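Local coordinates for protein glutathione peroxidase-like peroxiredoxin HYR1 (Saccharomyces cerevisiae, PDB 3CMI) that reduces hydroperoxides at the expense of thioredoxin and, as a sensor of hydroperoxide stress, oxidises and so activates the transcription factor YAP1, at residues 54-59 with 63-68; 48-53 with 133-138; 32-37 with 165-170. One frame throughout, in Å; residues are numbered along the deposited sequence.

Contact 1: residues 54-59 with 63-68; sequences EALYKR and EGFTII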
loop_
_atom_site.group_PDB
_atom_site.type_symbol
_atom_site.label_atom_id
_atom_site.label_comp_id
_atom_site.label_asym_id
_atom_site.label_seq_id
_atom_site.Cartn_x
_atom_site.Cartn_y
_atom_site.Cartn_z
ATOM N N GLU A 54 11.194 -4.316 -1.521
ATOM C CA GLU A 54 11.758 -4.637 -2.832
ATOM C C GLU A 54 11.932 -6.145 -3.019
ATOM O O GLU A 54 11.659 -6.672 -4.101
ATOM C CB GLU A 54 13.085 -3.897 -3.037
ATOM C CG GLU A 54 13.749 -4.083 -4.416
ATOM C CD GLU A 54 12.926 -3.547 -5.586
ATOM O OE1 GLU A 54 13.312 -3.823 -6.736
ATOM O OE2 GLU A 54 11.903 -2.861 -5.374
ATOM N N ALA A 55 12.365 -6.833 -1.960
ATOM C CA ALA A 55 12.514 -8.284 -1.981
ATOM C C ALA A 55 11.165 -8.973 -2.198
ATOM O O ALA A 55 11.068 -9.923 -2.968
ATOM C CB ALA A 55 13.185 -8.785 -0.694
ATOM N N LEU A 56 10.131 -8.482 -1.518
ATOM C CA LEU A 56 8.769 -8.988 -1.686
ATOM C C LEU A 56 8.311 -8.810 -3.131
ATOM O O LEU A 56 7.791 -9.743 -3.752
ATOM C CB LEU A 56 7.817 -8.246 -0.743
ATOM C CG LEU A 56 6.459 -8.861 -0.397
ATOM C CD1 LEU A 56 6.626 -10.120 0.458
ATOM C CD2 LEU A 56 5.599 -7.827 0.323
ATOM N N TYR A 57 8.535 -7.611 -3.663
ATOM C CA TYR A 57 8.148 -7.270 -5.026
ATOM C C TYR A 57 8.871 -8.136 -6.047
ATOM O O TYR A 57 8.234 -8.719 -6.922
ATOM C CB TYR A 57 8.405 -5.784 -5.296
ATOM C CG TYR A 57 8.031 -5.314 -6.686
ATOM C CD1 TYR A 57 6.705 -5.355 -7.130
ATOM C CD2 TYR A 57 9.000 -4.796 -7.549
ATOM C CE1 TYR A 57 6.359 -4.908 -8.403
ATOM C CE2 TYR A 57 8.663 -4.355 -8.825
ATOM C CZ TYR A 57 7.344 -4.416 -9.244
ATOM O OH TYR A 57 7.009 -3.971 -10.506
ATOM N N LYS A 58 10.195 -8.217 -5.934
ATOM C CA LYS A 58 11.000 -9.063 -6.819
ATOM C C LYS A 58 10.516 -10.514 -6.797
ATOM O O LYS A 58 10.395 -11.162 -7.839
ATOM C CB LYS A 58 12.479 -9.004 -6.427
ATOM C CG LYS A 58 13.146 -7.670 -6.711
ATOM C CD LYS A 58 14.658 -7.790 -6.595
ATOM C CE LYS A 58 15.350 -6.470 -6.907
ATOM N NZ LYS A 58 15.082 -5.979 -8.297
ATOM N N ARG A 59 10.218 -11.011 -5.603
ATOM C CA ARG A 59 9.831 -12.407 -5.439
ATOM C C ARG A 59 8.518 -12.767 -6.149
ATOM O O ARG A 59 8.438 -13.785 -6.848
ATOM C CB ARG A 59 9.771 -12.773 -3.954
ATOM C CG ARG A 59 9.129 -14.107 -3.709
ATOM C CD ARG A 59 9.619 -14.784 -2.453
ATOM N NE ARG A 59 9.697 -16.196 -2.771
ATOM C CZ ARG A 59 10.813 -16.906 -2.847
ATOM N NH1 ARG A 59 11.991 -16.374 -2.559
ATOM N NH2 ARG A 59 10.730 -18.182 -3.171
ATOM N N GLU A 63 3.800 -13.292 -10.284
ATOM C CA GLU A 63 2.633 -14.070 -9.878
ATOM C C GLU A 63 1.352 -13.236 -9.984
ATOM O O GLU A 63 0.254 -13.747 -9.752
ATOM C CB GLU A 63 2.799 -14.581 -8.440
ATOM C CG GLU A 63 4.071 -15.382 -8.185
ATOM C CD GLU A 63 4.081 -16.716 -8.911
ATOM O OE1 GLU A 63 3.045 -17.416 -8.876
ATOM O OE2 GLU A 63 5.119 -17.066 -9.514
ATOM N N GLY A 64 1.497 -11.958 -10.336
ATOM C CA GLY A 64 0.373 -11.020 -10.348
ATOM C C GLY A 64 0.272 -10.277 -9.026
ATOM O O GLY A 64 -0.766 -10.296 -8.363
ATOM N N PHE A 65 1.372 -9.635 -8.647
ATOM C CA PHE A 65 1.491 -8.930 -7.378
ATOM C C PHE A 65 2.230 -7.630 -7.612
ATOM O O PHE A 65 3.160 -7.572 -8.419
ATOM C CB PHE A 65 2.264 -9.771 -6.358
ATOM C CG PHE A 65 2.601 -9.031 -5.081
ATOM C CD1 PHE A 65 1.646 -8.872 -4.076
ATOM C CD2 PHE A 65 3.875 -8.489 -4.890
ATOM C CE1 PHE A 65 1.954 -8.191 -2.894
ATOM C CE2 PHE A 65 4.194 -7.806 -3.720
ATOM C CZ PHE A 65 3.233 -7.656 -2.719
ATOM N N THR A 66 1.817 -6.587 -6.903
ATOM C CA THR A 66 2.537 -5.325 -6.955
ATOM C C THR A 66 2.480 -4.593 -5.622
ATOM O O THR A 66 1.694 -4.954 -4.743
ATOM C CB THR A 66 2.046 -4.422 -8.115
ATOM O OG1 THR A 66 3.028 -3.413 -8.369
ATOM C CG2 THR A 66 0.691 -3.775 -7.790
ATOM N N ILE A 67 3.341 -3.585 -5.479
ATOM C CA ILE A 67 3.357 -2.707 -4.311
ATOM C C ILE A 67 3.222 -1.262 -4.770
ATOM O O ILE A 67 3.971 -0.811 -5.639
ATOM C CB ILE A 67 4.656 -2.852 -3.481
ATOM C CG1 ILE A 67 4.866 -4.314 -3.056
ATOM C CG2 ILE A 67 4.609 -1.945 -2.241
ATOM C CD1 ILE A 67 6.215 -4.586 -2.440
ATOM N N ILE A 68 2.259 -0.546 -4.196
ATOM C CA ILE A 68 2.130 0.883 -4.468
ATOM C C ILE A 68 2.624 1.632 -3.231
ATOM O O ILE A 68 2.052 1.500 -2.144
ATOM C CB ILE A 68 0.666 1.292 -4.839
ATOM C CG1 ILE A 68 0.037 0.301 -5.839
ATOM C CG2 ILE A 68 0.617 2.736 -5.367
ATOM C CD1 ILE A 68 0.783 0.150 -7.192
HETATM O O HOH W 1 4.405 -3.650 -11.041
#

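Contact 2: residues 48-53 with 133-138; sequences PQYKEL and WNFEKF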
loop_
_atom_site.group_PDB
_atom_site.type_symbol
_atom_site.label_atom_id
_atom_site.label_comp_id
_atom_site.label_asym_id
_atom_site.label_seq_id
_atom_site.Cartn_x
_atom_site.Cartn_y
_atom_site.Cartn_z
ATOM N N PRO A 48 16.513 -0.471 5.557
ATOM C CA PRO A 48 16.055 -1.851 5.784
ATOM C C PRO A 48 14.602 -2.107 5.367
ATOM O O PRO A 48 14.282 -3.198 4.899
ATOM C CB PRO A 48 16.205 -2.027 7.299
ATOM C CG PRO A 48 17.268 -1.070 7.679
ATOM C CD PRO A 48 17.055 0.121 6.796
ATOM N N GLN A 49 13.746 -1.103 5.529
ATOM C CA GLN A 49 12.327 -1.221 5.194
ATOM C C GLN A 49 12.092 -1.323 3.686
ATOM O O GLN A 49 11.290 -2.144 3.233
ATOM C CB GLN A 49 11.535 -0.053 5.790
ATOM C CG GLN A 49 11.346 -0.124 7.308
ATOM C CD GLN A 49 12.646 0.028 8.092
ATOM O OE1 GLN A 49 12.951 -0.782 8.974
ATOM N NE2 GLN A 49 13.418 1.061 7.770
ATOM N N TYR A 50 12.801 -0.495 2.920
ATOM C CA TYR A 50 12.703 -0.504 1.462
ATOM C C TYR A 50 13.300 -1.767 0.847
ATOM O O TYR A 50 12.805 -2.263 -0.166
ATOM C CB TYR A 50 13.371 0.740 0.868
ATOM C CG TYR A 50 12.758 2.038 1.342
ATOM C CD1 TYR A 50 13.369 2.790 2.341
ATOM C CD2 TYR A 50 11.565 2.509 0.798
ATOM C CE1 TYR A 50 12.809 3.979 2.791
ATOM C CE2 TYR A 50 10.999 3.699 1.240
ATOM C CZ TYR A 50 11.626 4.428 2.237
ATOM O OH TYR A 50 11.079 5.606 2.684
ATOM N N LYS A 51 14.364 -2.281 1.461
ATOM C CA LYS A 51 14.987 -3.519 1.007
ATOM C C LYS A 51 14.027 -4.704 1.123
ATOM O O LYS A 51 13.925 -5.512 0.199
ATOM C CB LYS A 51 16.284 -3.797 1.772
ATOM C CG LYS A 51 17.485 -2.998 1.281
ATOM C CD LYS A 51 18.791 -3.619 1.760
ATOM C CE LYS A 51 19.988 -2.791 1.316
ATOM N NZ LYS A 51 21.285 -3.475 1.587
ATOM N N GLU A 52 13.322 -4.793 2.253
ATOM C CA GLU A 52 12.350 -5.865 2.481
ATOM C C GLU A 52 11.164 -5.796 1.513
ATOM O O GLU A 52 10.703 -6.826 1.021
ATOM C CB GLU A 52 11.865 -5.886 3.938
ATOM C CG GLU A 52 12.835 -6.558 4.908
ATOM C CD GLU A 52 12.150 -7.162 6.135
ATOM O OE1 GLU A 52 12.705 -7.039 7.251
ATOM O OE2 GLU A 52 11.066 -7.772 5.988
ATOM N N LEU A 53 10.681 -4.581 1.245
ATOM C CA LEU A 53 9.591 -4.370 0.294
ATOM C C LEU A 53 10.006 -4.761 -1.117
ATOM O O LEU A 53 9.263 -5.452 -1.817
ATOM C CB LEU A 53 9.123 -2.912 0.314
ATOM C CG LEU A 53 8.357 -2.441 1.552
ATOM C CD1 LEU A 53 8.332 -0.925 1.597
ATOM C CD2 LEU A 53 6.945 -3.024 1.595
ATOM N N TRP A 133 2.171 5.442 11.885
ATOM C CA TRP A 133 3.552 5.769 11.540
ATOM C C TRP A 133 3.902 5.357 10.111
ATOM O O TRP A 133 3.062 4.822 9.385
ATOM C CB TRP A 133 4.528 5.137 12.549
ATOM C CG TRP A 133 5.667 6.051 12.921
ATOM C CD1 TRP A 133 5.591 7.194 13.677
ATOM C CD2 TRP A 133 7.045 5.905 12.555
ATOM N NE1 TRP A 133 6.836 7.765 13.800
ATOM C CE2 TRP A 133 7.747 6.996 13.123
ATOM C CE3 TRP A 133 7.757 4.958 11.806
ATOM C CZ2 TRP A 133 9.128 7.165 12.963
ATOM C CZ3 TRP A 133 9.133 5.128 11.644
ATOM C CH2 TRP A 133 9.802 6.224 12.222
ATOM N N ASN A 134 5.140 5.625 9.711
ATOM C CA ASN A 134 5.670 5.165 8.427
ATOM C C ASN A 134 5.491 3.663 8.229
ATOM O O ASN A 134 5.551 2.899 9.192
ATOM C CB ASN A 134 7.154 5.510 8.319
ATOM C CG ASN A 134 7.406 7.001 8.242
ATOM O OD1 ASN A 134 6.725 7.722 7.512
ATOM N ND2 ASN A 134 8.397 7.469 8.992
ATOM N N PHE A 135 5.261 3.254 6.981
ATOM C CA PHE A 135 5.260 1.832 6.581
ATOM C C PHE A 135 4.109 0.979 7.125
ATOM O O PHE A 135 4.271 -0.222 7.353
ATOM C CB PHE A 135 6.619 1.163 6.864
ATOM C CG PHE A 135 7.787 1.891 6.266
ATOM C CD1 PHE A 135 8.040 1.823 4.899
ATOM C CD2 PHE A 135 8.633 2.646 7.069
ATOM C CE1 PHE A 135 9.121 2.504 4.339
ATOM C CE2 PHE A 135 9.716 3.328 6.524
ATOM C CZ PHE A 135 9.961 3.259 5.155
ATOM N N GLU A 136 2.949 1.594 7.316
ATOM C CA GLU A 136 1.721 0.838 7.529
ATOM C C GLU A 136 1.294 0.239 6.178
ATOM O O GLU A 136 1.546 0.831 5.124
ATOM C CB GLU A 136 0.632 1.742 8.112
ATOM C CG GLU A 136 -0.318 1.023 9.039
ATOM C CD GLU A 136 -1.083 1.948 9.974
ATOM O OE1 GLU A 136 -2.320 1.965 9.880
ATOM O OE2 GLU A 136 -0.468 2.645 10.809
ATOM N N LYS A 137 0.669 -0.936 6.218
ATOM C CA LYS A 137 0.435 -1.751 5.021
ATOM C C LYS A 137 -1.004 -2.256 4.915
ATOM O O LYS A 137 -1.598 -2.709 5.908
ATOM C CB LYS A 137 1.381 -2.957 5.016
ATOM C CG LYS A 137 2.868 -2.620 5.139
ATOM C CD LYS A 137 3.613 -3.728 5.851
ATOM C CE LYS A 137 5.051 -3.331 6.162
ATOM N NZ LYS A 137 5.209 -2.743 7.521
ATOM N N PHE A 138 -1.553 -2.173 3.707
ATOM C CA PHE A 138 -2.872 -2.712 3.393
ATOM C C PHE A 138 -2.717 -3.719 2.264
ATOM O O PHE A 138 -2.103 -3.420 1.239
ATOM C CB PHE A 138 -3.828 -1.613 2.919
ATOM C CG PHE A 138 -4.162 -0.576 3.959
ATOM C CD1 PHE A 138 -3.284 0.475 4.232
ATOM C CD2 PHE A 138 -5.389 -0.605 4.614
ATOM C CE1 PHE A 138 -3.611 1.454 5.172
ATOM C CE2 PHE A 138 -5.723 0.371 5.547
ATOM C CZ PHE A 138 -4.830 1.398 5.833
#

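Contact 3: residues 32-37 with 165-170; sequences GKVVLI and ELLKEV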
loop_
_atom_site.group_PDB
_atom_site.type_symbol
_atom_site.label_atom_id
_atom_site.label_comp_id
_atom_site.label_asym_id
_atom_site.label_seq_id
_atom_site.Cartn_x
_atom_site.Cartn_y
_atom_site.Cartn_z
ATOM N N GLY A 32 -7.192 -8.021 -10.988
ATOM C CA GLY A 32 -6.646 -9.374 -11.047
ATOM C C GLY A 32 -5.292 -9.507 -10.375
ATOM O O GLY A 32 -4.660 -10.560 -10.449
ATOM N N LYS A 33 -4.851 -8.434 -9.722
ATOM C CA LYS A 33 -3.572 -8.411 -9.015
ATOM C C LYS A 33 -3.776 -8.314 -7.516
ATOM O O LYS A 33 -4.684 -7.621 -7.048
ATOM C CB LYS A 33 -2.705 -7.230 -9.481
ATOM C CG LYS A 33 -1.842 -7.495 -10.716
ATOM C CD LYS A 33 -2.660 -7.505 -11.991
ATOM C CE LYS A 33 -1.776 -7.645 -13.235
ATOM N NZ LYS A 33 -1.121 -6.345 -13.567
ATOM N N VAL A 34 -2.933 -9.021 -6.769
ATOM C CA VAL A 34 -2.800 -8.800 -5.336
ATOM C C VAL A 34 -1.954 -7.537 -5.154
ATOM O O VAL A 34 -0.921 -7.378 -5.800
ATOM C CB VAL A 34 -2.169 -10.029 -4.625
ATOM C CG1 VAL A 34 -1.912 -9.747 -3.139
ATOM C CG2 VAL A 34 -3.060 -11.266 -4.792
ATOM N N VAL A 35 -2.406 -6.630 -4.295
ATOM C CA VAL A 35 -1.737 -5.340 -4.118
ATOM C C VAL A 35 -1.401 -5.074 -2.652
ATOM O O VAL A 35 -2.255 -5.214 -1.771
ATOM C CB VAL A 35 -2.599 -4.156 -4.669
ATOM C CG1 VAL A 35 -1.812 -2.849 -4.649
ATOM C CG2 VAL A 35 -3.087 -4.447 -6.086
ATOM N N LEU A 36 -0.152 -4.693 -2.404
ATOM C CA LEU A 36 0.272 -4.231 -1.085
ATOM C C LEU A 36 0.379 -2.709 -1.163
ATOM O O LEU A 36 1.143 -2.181 -1.967
ATOM C CB LEU A 36 1.617 -4.873 -0.723
ATOM C CG LEU A 36 2.163 -5.033 0.708
ATOM C CD1 LEU A 36 3.339 -4.108 0.976
ATOM C CD2 LEU A 36 1.100 -4.874 1.793
ATOM N N ILE A 37 -0.420 -1.997 -0.371
ATOM C CA ILE A 37 -0.319 -0.547 -0.342
ATOM C C ILE A 37 0.406 -0.107 0.923
ATOM O O ILE A 37 -0.025 -0.404 2.038
ATOM C CB ILE A 37 -1.698 0.156 -0.509
ATOM C CG1 ILE A 37 -2.300 -0.209 -1.874
ATOM C CG2 ILE A 37 -1.549 1.682 -0.391
ATOM C CD1 ILE A 37 -3.649 0.399 -2.152
ATOM N N GLU A 165 -1.646 -17.073 -0.439
ATOM C CA GLU A 165 -3.028 -17.576 -0.463
ATOM C C GLU A 165 -3.985 -16.693 -1.264
ATOM O O GLU A 165 -4.950 -17.187 -1.846
ATOM C CB GLU A 165 -3.568 -17.921 0.941
ATOM C CG GLU A 165 -3.739 -16.775 1.924
ATOM C CD GLU A 165 -4.045 -17.255 3.353
ATOM O OE1 GLU A 165 -4.533 -18.392 3.529
ATOM O OE2 GLU A 165 -3.804 -16.485 4.310
ATOM N N LEU A 166 -3.705 -15.392 -1.302
ATOM C CA LEU A 166 -4.469 -14.460 -2.139
ATOM C C LEU A 166 -4.136 -14.629 -3.620
ATOM O O LEU A 166 -4.999 -14.453 -4.479
ATOM C CB LEU A 166 -4.227 -13.009 -1.717
ATOM C CG LEU A 166 -4.688 -12.542 -0.335
ATOM C CD1 LEU A 166 -4.334 -11.077 -0.161
ATOM C CD2 LEU A 166 -6.183 -12.761 -0.134
ATOM N N LEU A 167 -2.885 -14.966 -3.914
ATOM C CA LEU A 167 -2.461 -15.166 -5.297
ATOM C C LEU A 167 -3.128 -16.396 -5.913
ATOM O O LEU A 167 -3.358 -16.444 -7.124
ATOM C CB LEU A 167 -0.935 -15.267 -5.391
ATOM C CG LEU A 167 -0.090 -13.998 -5.219
ATOM C CD1 LEU A 167 1.350 -14.370 -4.922
ATOM C CD2 LEU A 167 -0.156 -13.093 -6.443
ATOM N N LYS A 168 -3.448 -17.375 -5.063
ATOM C CA LYS A 168 -4.059 -18.638 -5.480
ATOM C C LYS A 168 -5.595 -18.583 -5.588
ATOM O O LYS A 168 -6.225 -19.575 -5.960
ATOM C CB LYS A 168 -3.635 -19.765 -4.528
ATOM C CG LYS A 168 -2.137 -20.067 -4.522
ATOM C CD LYS A 168 -1.787 -21.154 -3.512
ATOM C CE LYS A 168 -0.285 -21.215 -3.265
ATOM N NZ LYS A 168 0.124 -22.388 -2.433
ATOM N N GLU A 169 -6.184 -17.428 -5.269
ATOM C CA GLU A 169 -7.643 -17.214 -5.318
ATOM C C GLU A 169 -8.304 -17.664 -6.615
ATOM O O GLU A 169 -7.826 -17.339 -7.706
ATOM C CB GLU A 169 -7.967 -15.734 -5.169
ATOM C CG GLU A 169 -7.909 -15.158 -3.779
ATOM C CD GLU A 169 -8.230 -13.677 -3.808
ATOM O OE1 GLU A 169 -9.424 -13.341 -3.960
ATOM O OE2 GLU A 169 -7.290 -12.853 -3.711
ATOM N N VAL A 170 -9.421 -18.380 -6.487
ATOM C CA VAL A 170 -10.260 -18.741 -7.637
ATOM C C VAL A 170 -11.228 -17.609 -7.995
ATOM O O VAL A 170 -11.520 -16.731 -7.179
ATOM C CB VAL A 170 -11.057 -20.057 -7.405
ATOM C CG1 VAL A 170 -10.124 -21.267 -7.402
ATOM C CG2 VAL A 170 -11.885 -19.990 -6.117
#

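Contact 1: residues 54-59 with 63-68
Water 1 ties Tyr57 to Thr66: its oxygen lies 2.7 Å from Tyr57 OH and 3.0 Å from Thr66 OG1, joining the two hydroxyls through one molecule. It sits at the edge of the tyrosine ring and in its plane. The two side chains run side by side and point the same way, and Tyr57 CE1 comes to 3.7 Å from Thr66 OG1. With CG anti to the backbone N (chi1 -180°), the phenol is carried off the helix and across the strand direction, toward Thr66, so that a tyrosine can pack with its ring carbons and still offer a hydroxyl to the partly exposed border.

Deeper in, the contact is apolar. The unbranched arm of Ile67 is long enough to span from strand to helix, and its CD1 methyl meets Tyr57 CB at 3.8 Å. Leu56 uses its CD2 branch, 3.9 Å from Phe65 CZ, and these two side chains cross at about a right angle. Phe65 extends away from its own backbone N (chi1 172°), which brings the far end of its flat ring to the Leu56 branch although its CB does not point there. Ile163 of helix 160-167 touches both Leu56 and Phe65. On the outer side of the helix Lys58 NZ forms a salt bridge with Glu54 OE1, one turn earlier, in which the hydrogen bond is weak; OE1 also bonds to Thr97 OG1.

Helix and strand run nearly antiparallel, at 151° with axes 8.0 Å apart, as expected where the helix of a beta-alpha-beta crossover returns into its second strand, here within a thioredoxin-like fold.

Contact 2: residues 48-53 with 133-138
Gln49 and Phe135 mark the closest backbone approach, with CA atoms 7.8 Å apart, where helix 47-60 passes the loop leading into strand 137-140. Phe135 itself has a positive phi (69°), an uncommon backbone conformation for a residue with a side chain, and its CB is directed at the helix.

The phenylalanine ring meets three helix residues. Gln49 CB stands almost above its centre, 3.7 Å from the centroid, a CH-pi contact over the face. The first torsion of the glutamine (chi1 -73°) keeps CG beside the ring, and the bend at chi2 turns the amide off; its NE2 makes a weak hydrogen bond to Phe46 O. Gln49 thus serves here through its aliphatic part. Tyr50 meets the same ring differently, in a T-shaped pair: the edge of Phe135 is directed at the tyrosine face, the planes are 78° apart and the centroids 5.2 Å apart. Phe135 CZ and Tyr50 CZ come to 3.6 Å. Leu53, a turn after Gln49, brings CD1 to 4.3 Å from Phe135 CD1 and adds a buried apolar flank.

Behind the ring, Lys137 folds back so that NZ donates to Phe135 O at 2.7 Å, in line with the carbonyl bond. The same ammonium bonds to Thr154 O; two carbonyl oxygens thus hold a buried lysine, which probably eases the cost of burying its charge.

Val40 touches the side chains of both Tyr50 and Phe135, and the Tyr50 side chain lies about 7 Å from that of Cys44, the residue that forms the sulfenic acid. The aromatic pair therefore belongs to the packing beside the peroxidatic site of this thioredoxin-fold peroxidase.

Contact 3: residues 32-37 with 165-170
Val34 CG2 is the methyl on which this contact turns. It lies 3.7 Å from Leu166 CB and 3.8 Å from Leu167 CD2, touching two successive residues of the last helical turn. The second methyl, CG1, faces the end of the Leu166 side chain, 4.1 Å from its CD1. The valine thus divides its branches: one meets the base of Leu166 and the tip of Leu167, the other the tip of Leu166, and the Val34 and Leu166 side chains cross at about a right angle. A beta-branched residue suits an extended strand and here offers both methyls to the helix. Its rotation (chi1 175°) puts CG2 over the step from Leu166 to Leu167 and turns CG1 to Leu166 CD1.

The geometry is that of an alpha/beta layer in a thioredoxin-like fold: the C-terminal helix 160-167 packs on the face of the mixed sheet where strand 34-41 begins.

The neighbouring strands complete the bed. Leu139 of strand 137-140 touches both Val34 and Leu166, while Phe65 of strand 65-72 lies against Val34 and Leu167. Backbone hydrogen bonds from Val34 to Gly64 and Thr66 hold this strand against strand 65-72 and so place the valine. Past the helix, Glu169 N bonds at 3.3 Å to Leu166 O as the chain turns away. Gly32, just before the strand, has a positive phi (83°) that favours glycine, and its O accepts a hydrogen bond from Lys142 NZ.

All three contacts are built on one mixed sheet. Contact 1 and contact 2 share helix 47-60, the first using its later turns and the second its earlier ones; their centres are about 13 Å apart and Ile67 CD1 packs near Leu53. Contact 3 lies at the start of strand 34-41, which runs between strands 65-72 and 137-140; its centre is about 11 Å from that of contact 1 and about 19 Å from that of contact 2. Along the chain, 32-37 comes first and 165-170 last, enclosing contact 2, which in turn encloses contact 1. A local crossover is thus framed by longer-range closures, bringing the C-terminal helix back to the first strand, while contact 2 lies nearest the reactive cysteine.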